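Local structure of KLLA0C04147p (Kluyveromyces lactis, 5H2A) at residues I208-F222 with E253-S266. The protein probably binds and transfers sterols as an OSBP-family protein, this piece being its ankyrin-repeat domain. Residues are numbered along the deposited sequence; the frame is centred on the assembly and turned at random.
Sequences ILLCRWILDHGGDPF and ELKKMLEKAAREQS
Parallel helix packing in the ankyrin domain brings Met257 of helix 249-268 into a hole on helix 208-215, formed by Ile208, Cys211, Arg212 and Leu215. Its chain bends at the last torsion (chi3 29°), which lays CE against Cys211 CB at 3.7 Å and beside Leu215 CD1. Leu254 CD2 extends the apolar seam to Cys211 SG and Ile208 CG1. At the solvent side Arg212 NH2 donates a nearly straight hydrogen bond of 2.6 Å to Glu253 OE2, within a salt bridge. The oxygen lies in the guanidinium plane, but the nitrogen stands well out of the carboxylate plane. The axes of helix 208-215 and of 253-266 are almost parallel (3°). Leu215 CD2 meets Ala261 CB at 3.6 Å. Leu210 and Trp213 pack on helix 169-176, and Cys211 and Ile214 on Phe202 of helix 198-204, consistent with the helix stacking of an ankyrin fold. Past the helix the loop swings toward helix 249-268, and Pro221 CG rests on the backbone between Ala261 and Ala262. Asp220 forms an Asx turn, OD1 accepting from Phe222 N at 2.8 Å. Its carboxylate stacks on the Gln265 amide, planes 20° apart. One water donates to both Gln265 OE1 and Gly218 O, while Gln265 NE2 is hydrogen-bonded to Asp269 OD1. Phe222 CE1 touches Ala262 CB.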
ATOM      1  N   ILE A 208      19.682 -15.989  11.956  1.00 19.85           N
ATOM      2  CA  ILE A 208      20.246 -15.468  10.712  1.00 20.40           C
ATOM      3  C   ILE A 208      19.149 -15.224   9.687  1.00 18.97           C
ATOM      4  O   ILE A 208      19.120 -14.180   9.019  1.00 20.96           O
ATOM      5  CB  ILE A 208      21.310 -16.440  10.169  1.00 20.25           C
ATOM      6  CG1 ILE A 208      22.531 -16.434  11.095  1.00 22.87           C
ATOM      7  CG2 ILE A 208      21.694 -16.070   8.739  1.00 20.24           C
ATOM      8  CD1 ILE A 208      23.525 -17.575  10.829  1.00 29.08           C
ATOM      9  N   LEU A 209      18.240 -16.192   9.539  1.00 20.66           N
ATOM     10  CA  LEU A 209      17.126 -16.062   8.594  1.00 24.95           C
ATOM     11  C   LEU A 209      16.346 -14.767   8.810  1.00 20.94           C
ATOM     12  O   LEU A 209      16.042 -14.031   7.855  1.00 18.80           O
ATOM     13  CB  LEU A 209      16.185 -17.262   8.740  1.00 20.33           C
ATOM     14  CG  LEU A 209      14.945 -17.261   7.834  1.00 23.23           C
ATOM     15  CD1 LEU A 209      15.352 -17.526   6.396  1.00 27.32           C
ATOM     16  CD2 LEU A 209      13.921 -18.280   8.304  1.00 25.89           C
ATOM     17  N   LEU A 210      15.987 -14.489  10.063  1.00 19.03           N
ATOM     18  CA  LEU A 210      15.160 -13.322  10.349  1.00 17.15           C
ATOM     19  C   LEU A 210      15.976 -12.037  10.307  1.00 16.58           C
ATOM     20  O   LEU A 210      15.471 -11.007   9.856  1.00 18.13           O
ATOM     21  CB  LEU A 210      14.463 -13.468  11.707  1.00 15.40           C
ATOM     22  CG  LEU A 210      13.083 -14.144  11.648  1.00 21.97           C
ATOM     23  CD1 LEU A 210      12.093 -13.304  10.857  1.00 25.27           C
ATOM     24  CD2 LEU A 210      13.191 -15.556  11.037  1.00 24.38           C
ATOM     25  N   CYS A 211      17.234 -12.069  10.757  1.00 18.46           N
ATOM     26  CA  CYS A 211      18.071 -10.875  10.613  1.00 19.30           C
ATOM     27  C   CYS A 211      18.232 -10.481   9.151  1.00 20.93           C
ATOM     28  O   CYS A 211      18.178  -9.294   8.815  1.00 19.97           O
ATOM     29  CB  CYS A 211      19.438 -11.096  11.249  1.00 19.66           C
ATOM     30  SG  CYS A 211      19.345 -11.108  13.038  1.00 19.81           S
ATOM     31  N   ARG A 212      18.460 -11.457   8.268  1.00 19.91           N
ATOM     32  CA  ARG A 212      18.577 -11.135   6.843  1.00 21.31           C
ATOM     33  C   ARG A 212      17.302 -10.485   6.318  1.00 18.28           C
ATOM     34  O   ARG A 212      17.359  -9.492   5.578  1.00 20.52           O
ATOM     35  CB  ARG A 212      18.900 -12.400   6.043  1.00 33.73           C
ATOM     36  CG  ARG A 212      19.877 -12.157   4.900  1.00 50.43           C
ATOM     37  CD  ARG A 212      19.973 -13.347   3.949  1.00 49.45           C
ATOM     38  NE  ARG A 212      20.469 -14.564   4.583  1.00 48.65           N
ATOM     39  CZ  ARG A 212      21.728 -14.748   4.968  1.00 49.97           C
ATOM     40  NH1 ARG A 212      22.625 -13.783   4.805  1.00 51.82           N
ATOM     41  NH2 ARG A 212      22.087 -15.896   5.520  1.00 50.17           N
ATOM     42  N   TRP A 213      16.147 -11.039   6.680  1.00 17.89           N
ATOM     43  CA  TRP A 213      14.871 -10.480   6.247  1.00 20.74           C
ATOM     44  C   TRP A 213      14.697  -9.060   6.762  1.00 23.60           C
ATOM     45  O   TRP A 213      14.305  -8.151   6.009  1.00 19.71           O
ATOM     46  CB  TRP A 213      13.710 -11.373   6.715  1.00 21.60           C
ATOM     47  CG  TRP A 213      12.436 -10.943   6.052  1.00 22.78           C
ATOM     48  CD1 TRP A 213      11.936 -11.404   4.866  1.00 29.03           C
ATOM     49  CD2 TRP A 213      11.552  -9.898   6.483  1.00 23.22           C
ATOM     50  NE1 TRP A 213      10.768 -10.736   4.551  1.00 25.61           N
ATOM     51  CE2 TRP A 213      10.514  -9.802   5.522  1.00 27.76           C
ATOM     52  CE3 TRP A 213      11.526  -9.040   7.593  1.00 23.28           C
ATOM     53  CZ2 TRP A 213       9.468  -8.889   5.640  1.00 26.29           C
ATOM     54  CZ3 TRP A 213      10.483  -8.142   7.712  1.00 20.92           C
ATOM     55  CH2 TRP A 213       9.471  -8.067   6.737  1.00 22.12           C
ATOM     56  N   ILE A 214      14.984  -8.844   8.053  1.00 17.58           N
ATOM     57  CA  ILE A 214      14.865  -7.500   8.618  1.00 15.17           C
ATOM     58  C   ILE A 214      15.778  -6.529   7.873  1.00 19.73           C
ATOM     59  O   ILE A 214      15.356  -5.437   7.477  1.00 19.46           O
ATOM     60  CB  ILE A 214      15.180  -7.521  10.126  1.00 17.70           C
ATOM     61  CG1 ILE A 214      14.096  -8.294  10.883  1.00 17.02           C
ATOM     62  CG2 ILE A 214      15.300  -6.105  10.674  1.00 15.89           C
ATOM     63  CD1 ILE A 214      14.528  -8.685  12.304  1.00 17.91           C
ATOM     64  N   LEU A 215      17.039  -6.928   7.645  1.00 17.87           N
ATOM     65  CA  LEU A 215      17.970  -6.023   6.962  1.00 20.42           C
ATOM     66  C   LEU A 215      17.572  -5.787   5.506  1.00 25.81           C
ATOM     67  O   LEU A 215      17.891  -4.734   4.942  1.00 28.70           O
ATOM     68  CB  LEU A 215      19.399  -6.561   7.046  1.00 20.67           C
ATOM     69  CG  LEU A 215      20.021  -6.516   8.447  1.00 19.37           C
ATOM     70  CD1 LEU A 215      21.367  -7.248   8.485  1.00 23.59           C
ATOM     71  CD2 LEU A 215      20.163  -5.083   8.954  1.00 24.26           C
ATOM     72  N   ASP A 216      16.874  -6.735   4.883  1.00 24.43           N
ATOM     73  CA  ASP A 216      16.387  -6.512   3.523  1.00 28.11           C
ATOM     74  C   ASP A 216      15.102  -5.701   3.471  1.00 28.05           C
ATOM     75  O   ASP A 216      14.636  -5.390   2.370  1.00 25.73           O
ATOM     76  CB  ASP A 216      16.171  -7.841   2.806  1.00 27.66           C
ATOM     77  CG  ASP A 216      17.468  -8.549   2.499  1.00 39.24           C
ATOM     78  OD1 ASP A 216      18.535  -7.896   2.574  1.00 47.66           O
ATOM     79  OD2 ASP A 216      17.426  -9.756   2.180  1.00 41.29           O
ATOM     80  N   HIS A 217      14.525  -5.335   4.610  1.00 22.36           N
ATOM     81  CA  HIS A 217      13.259  -4.608   4.620  1.00 25.39           C
ATOM     82  C   HIS A 217      13.325  -3.387   5.519  1.00 26.97           C
ATOM     83  O   HIS A 217      12.363  -3.046   6.215  1.00 26.24           O
ATOM     84  CB  HIS A 217      12.114  -5.537   5.009  1.00 29.42           C
ATOM     85  CG  HIS A 217      11.813  -6.555   3.959  1.00 26.58           C
ATOM     86  ND1 HIS A 217      12.526  -7.730   3.834  1.00 27.75           N
ATOM     87  CD2 HIS A 217      10.921  -6.545   2.939  1.00 26.80           C
ATOM     88  CE1 HIS A 217      12.062  -8.415   2.803  1.00 34.29           C
ATOM     89  NE2 HIS A 217      11.079  -7.726   2.252  1.00 28.76           N
ATOM     90  N   GLY A 218      14.463  -2.703   5.511  1.00 29.79           N
ATOM     91  CA  GLY A 218      14.576  -1.408   6.139  1.00 32.00           C
ATOM     92  C   GLY A 218      15.139  -1.391   7.536  1.00 28.17           C
ATOM     93  O   GLY A 218      15.229  -0.308   8.126  1.00 25.91           O
ATOM     94  N   GLY A 219      15.517  -2.544   8.092  1.00 21.93           N
ATOM     95  CA  GLY A 219      16.146  -2.555   9.399  1.00 22.20           C
ATOM     96  C   GLY A 219      17.384  -1.686   9.428  1.00 29.99           C
ATOM     97  O   GLY A 219      18.233  -1.792   8.542  1.00 30.90           O
ATOM     98  N   ASP A 220      17.494  -0.816  10.430  1.00 23.63           N
ATOM     99  CA  ASP A 220      18.544   0.193  10.454  1.00 27.77           C
ATOM    100  C   ASP A 220      19.633  -0.225  11.426  1.00 20.79           C
ATOM    101  O   ASP A 220      19.408  -0.199  12.645  1.00 26.97           O
ATOM    102  CB  ASP A 220      17.966   1.555  10.850  1.00 32.95           C
ATOM    103  CG  ASP A 220      19.003   2.682  10.824  1.00 41.53           C
ATOM    104  OD1 ASP A 220      20.221   2.410  10.807  1.00 29.12           O
ATOM    105  OD2 ASP A 220      18.590   3.863  10.830  1.00 43.66           O
ATOM    106  N   PRO A 221      20.831  -0.582  10.953  1.00 27.37           N
ATOM    107  CA  PRO A 221      21.884  -1.038  11.879  1.00 26.37           C
ATOM    108  C   PRO A 221      22.458   0.060  12.755  1.00 29.36           C
ATOM    109  O   PRO A 221      23.223  -0.249  13.683  1.00 27.53           O
ATOM    110  CB  PRO A 221      22.951  -1.608  10.935  1.00 31.65           C
ATOM    111  CG  PRO A 221      22.736  -0.893   9.658  1.00 29.09           C
ATOM    112  CD  PRO A 221      21.255  -0.646   9.546  1.00 26.86           C
ATOM    113  N   PHE A 222      22.115   1.324  12.505  1.00 29.69           N
ATOM    114  CA  PHE A 222      22.604   2.431  13.312  1.00 25.15           C
ATOM    115  C   PHE A 222      21.684   2.774  14.473  1.00 30.67           C
ATOM    116  O   PHE A 222      22.073   3.570  15.335  1.00 31.44           O
ATOM    117  CB  PHE A 222      22.801   3.677  12.436  1.00 33.00           C
ATOM    118  CG  PHE A 222      23.901   3.535  11.416  1.00 32.06           C
ATOM    119  CD1 PHE A 222      25.061   2.836  11.723  1.00 36.36           C
ATOM    120  CD2 PHE A 222      23.776   4.099  10.155  1.00 33.59           C
ATOM    121  CE1 PHE A 222      26.085   2.705  10.792  1.00 31.19           C
ATOM    122  CE2 PHE A 222      24.791   3.966   9.210  1.00 31.57           C
ATOM    123  CZ  PHE A 222      25.955   3.268   9.536  1.00 24.69           C
ATOM    124  N   GLU A 253      28.704 -14.552  10.409  1.00 20.20           N
ATOM    125  CA  GLU A 253      27.764 -14.216   9.348  1.00 23.37           C
ATOM    126  C   GLU A 253      26.926 -13.000   9.727  1.00 27.56           C
ATOM    127  O   GLU A 253      26.703 -12.111   8.895  1.00 23.41           O
ATOM    128  CB  GLU A 253      26.871 -15.409   9.016  1.00 28.57           C
ATOM    129  CG  GLU A 253      25.849 -15.067   7.935  1.00 33.76           C
ATOM    130  CD  GLU A 253      25.261 -16.287   7.255  1.00 50.13           C
ATOM    131  OE1 GLU A 253      25.454 -17.416   7.767  1.00 48.38           O
ATOM    132  OE2 GLU A 253      24.603 -16.109   6.201  1.00 58.00           O
ATOM    133  N   LEU A 254      26.461 -12.943  10.980  1.00 20.45           N
ATOM    134  CA  LEU A 254      25.707 -11.779  11.446  1.00 19.24           C
ATOM    135  C   LEU A 254      26.554 -10.518  11.379  1.00 21.23           C
ATOM    136  O   LEU A 254      26.064  -9.458  10.979  1.00 20.85           O
ATOM    137  CB  LEU A 254      25.224 -12.007  12.884  1.00 15.97           C
ATOM    138  CG  LEU A 254      24.204 -13.140  13.026  1.00 18.74           C
ATOM    139  CD1 LEU A 254      24.021 -13.577  14.506  1.00 19.23           C
ATOM    140  CD2 LEU A 254      22.871 -12.675  12.438  1.00 20.20           C
ATOM    141  N   LYS A 255      27.821 -10.610  11.787  1.00 18.44           N
ATOM    142  CA  LYS A 255      28.705  -9.449  11.717  1.00 22.95           C
ATOM    143  C   LYS A 255      28.829  -8.937  10.282  1.00 23.10           C
ATOM    144  O   LYS A 255      28.713  -7.729  10.028  1.00 21.81           O
ATOM    145  CB  LYS A 255      30.073  -9.821  12.297  1.00 23.57           C
ATOM    146  CG  LYS A 255      31.209  -8.855  12.008  1.00 38.64           C
ATOM    147  CD  LYS A 255      32.405  -9.162  12.927  1.00 48.44           C
ATOM    148  CE  LYS A 255      33.701  -8.513  12.449  1.00 57.92           C
ATOM    149  NZ  LYS A 255      34.476  -9.392  11.514  1.00 65.54           N
ATOM    150  N   LYS A 256      29.064  -9.846   9.330  1.00 23.40           N
ATOM    151  CA  LYS A 256      29.207  -9.441   7.930  1.00 29.24           C
ATOM    152  C   LYS A 256      27.928  -8.806   7.403  1.00 30.71           C
ATOM    153  O   LYS A 256      27.970  -7.804   6.673  1.00 24.47           O
ATOM    154  CB  LYS A 256      29.589 -10.650   7.070  1.00 23.76           C
ATOM    155  CG  LYS A 256      31.028 -11.131   7.268  1.00 32.16           C
ATOM    156  CD  LYS A 256      31.433 -12.115   6.172  1.00 41.23           C
ATOM    157  CE  LYS A 256      32.637 -12.951   6.584  1.00 49.67           C
ATOM    158  NZ  LYS A 256      33.843 -12.101   6.813  1.00 54.16           N
ATOM    159  N   MET A 257      26.777  -9.380   7.754  1.00 21.02           N
ATOM    160  CA  MET A 257      25.498  -8.808   7.330  1.00 22.78           C
ATOM    161  C   MET A 257      25.291  -7.414   7.907  1.00 24.08           C
ATOM    162  O   MET A 257      24.782  -6.511   7.222  1.00 22.76           O
ATOM    163  CB  MET A 257      24.349  -9.713   7.772  1.00 22.99           C
ATOM    164  CG  MET A 257      24.296 -11.068   7.121  1.00 44.64           C
ATOM    165  SD  MET A 257      23.228 -12.141   8.103  1.00 45.48           S
ATOM    166  CE  MET A 257      22.155 -10.871   8.781  1.00 13.27           C
ATOM    167  N   LEU A 258      25.660  -7.222   9.171  1.00 22.19           N
ATOM    168  CA  LEU A 258      25.458  -5.916   9.800  1.00 20.41           C
ATOM    169  C   LEU A 258      26.408  -4.876   9.226  1.00 28.81           C
ATOM    170  O   LEU A 258      26.031  -3.706   9.066  1.00 25.46           O
ATOM    171  CB  LEU A 258      25.637  -6.035  11.313  1.00 18.34           C
ATOM    172  CG  LEU A 258      24.485  -6.794  11.990  1.00 18.99           C
ATOM    173  CD1 LEU A 258      24.834  -7.127  13.427  1.00 17.19           C
ATOM    174  CD2 LEU A 258      23.212  -5.930  11.918  1.00 19.97           C
ATOM    175  N   GLU A 259      27.639  -5.285   8.912  1.00 22.09           N
ATOM    176  CA  GLU A 259      28.607  -4.365   8.329  1.00 23.82           C
ATOM    177  C   GLU A 259      28.175  -3.927   6.938  1.00 26.78           C
ATOM    178  O   GLU A 259      28.248  -2.736   6.608  1.00 30.82           O
ATOM    179  CB  GLU A 259      29.991  -5.016   8.295  1.00 23.17           C
ATOM    180  CG  GLU A 259      30.690  -5.008   9.629  1.00 28.54           C
ATOM    181  CD  GLU A 259      31.958  -5.879   9.651  1.00 37.91           C
ATOM    182  OE1 GLU A 259      32.231  -6.595   8.659  1.00 37.26           O
ATOM    183  OE2 GLU A 259      32.673  -5.845  10.672  1.00 40.14           O
ATOM    184  N   LYS A 260      27.684  -4.863   6.123  1.00 24.48           N
ATOM    185  CA  LYS A 260      27.183  -4.495   4.805  1.00 29.10           C
ATOM    186  C   LYS A 260      25.943  -3.609   4.915  1.00 35.85           C
ATOM    187  O   LYS A 260      25.788  -2.644   4.154  1.00 26.06           O
ATOM    188  CB  LYS A 260      26.889  -5.755   3.998  1.00 26.61           C
ATOM    189  CG  LYS A 260      26.240  -5.494   2.652  1.00 39.28           C
ATOM    190  CD  LYS A 260      25.530  -6.737   2.127  1.00 52.98           C
ATOM    191  CE  LYS A 260      24.146  -6.396   1.553  1.00 61.03           C
ATOM    192  NZ  LYS A 260      23.221  -5.791   2.572  1.00 60.63           N
ATOM    193  N   ALA A 261      25.049  -3.912   5.861  1.00 27.25           N
ATOM    194  CA  ALA A 261      23.865  -3.074   6.043  1.00 28.81           C
ATOM    195  C   ALA A 261      24.250  -1.662   6.478  1.00 27.15           C
ATOM    196  O   ALA A 261      23.616  -0.677   6.069  1.00 27.45           O
ATOM    197  CB  ALA A 261      22.917  -3.721   7.057  1.00 22.26           C
ATOM    198  N   ALA A 262      25.301  -1.544   7.290  1.00 22.71           N
ATOM    199  CA  ALA A 262      25.748  -0.235   7.752  1.00 25.87           C
ATOM    200  C   ALA A 262      26.287   0.597   6.597  1.00 30.36           C
ATOM    201  O   ALA A 262      26.043   1.810   6.534  1.00 29.91           O
ATOM    202  CB  ALA A 262      26.803  -0.392   8.843  1.00 27.85           C
ATOM    203  N   ARG A 263      27.003  -0.040   5.665  1.00 28.71           N
ATOM    204  CA  ARG A 263      27.477   0.677   4.481  1.00 34.38           C
ATOM    205  C   ARG A 263      26.306   1.186   3.649  1.00 32.37           C
ATOM    206  O   ARG A 263      26.290   2.342   3.212  1.00 32.55           O
ATOM    207  CB  ARG A 263      28.395  -0.228   3.645  1.00 31.64           C
ATOM    208  CG  ARG A 263      29.764  -0.486   4.304  1.00 31.56           C
ATOM    209  CD  ARG A 263      30.751  -1.209   3.372  1.00 35.26           C
ATOM    210  NE  ARG A 263      30.315  -2.552   2.992  1.00 36.42           N
ATOM    211  CZ  ARG A 263      30.643  -3.664   3.658  1.00 39.83           C
ATOM    212  NH1 ARG A 263      30.207  -4.846   3.247  1.00 30.97           N
ATOM    213  NH2 ARG A 263      31.399  -3.592   4.745  1.00 33.83           N
ATOM    214  N   GLU A 264      25.304   0.338   3.431  1.00 26.63           N
ATOM    215  CA  GLU A 264      24.152   0.759   2.641  1.00 28.95           C
ATOM    216  C   GLU A 264      23.355   1.841   3.366  1.00 31.32           C
ATOM    217  O   GLU A 264      22.889   2.808   2.744  1.00 31.94           O
ATOM    218  CB  GLU A 264      23.296  -0.466   2.315  1.00 28.27           C
ATOM    219  CG  GLU A 264      24.091  -1.496   1.512  1.00 37.71           C
ATOM    220  CD  GLU A 264      23.356  -2.809   1.303  1.00 50.93           C
ATOM    221  OE1 GLU A 264      22.424  -3.113   2.080  1.00 55.84           O
ATOM    222  OE2 GLU A 264      23.722  -3.545   0.361  1.00 54.41           O
ATOM    223  N   GLN A 265      23.233   1.717   4.689  1.00 28.64           N
ATOM    224  CA  GLN A 265      22.538   2.726   5.487  1.00 36.01           C
ATOM    225  C   GLN A 265      23.235   4.081   5.404  1.00 36.82           C
ATOM    226  O   GLN A 265      22.576   5.132   5.407  1.00 32.84           O
ATOM    227  CB  GLN A 265      22.457   2.268   6.944  1.00 26.67           C
ATOM    228  CG  GLN A 265      21.467   3.062   7.782  1.00 32.64           C
ATOM    229  CD  GLN A 265      20.048   2.877   7.298  1.00 40.23           C
ATOM    230  OE1 GLN A 265      19.598   1.750   7.068  1.00 32.52           O
ATOM    231  NE2 GLN A 265      19.332   3.989   7.114  1.00 41.17           N
ATOM    232  N   SER A 266      24.569   4.076   5.354  1.00 27.76           N
ATOM    233  CA  SER A 266      25.311   5.331   5.265  1.00 25.72           C
ATOM    234  C   SER A 266      24.933   6.109   4.007  1.00 28.58           C
ATOM    235  O   SER A 266      24.856   7.344   4.029  1.00 31.41           O
ATOM    236  CB  SER A 266      26.814   5.051   5.288  1.00 29.93           C
ATOM    237  OG  SER A 266      27.236   4.673   6.583  1.00 32.47           O
TER
HETATM  238  O   HOH W   1      16.800   1.799   7.093  1.00 43.85           O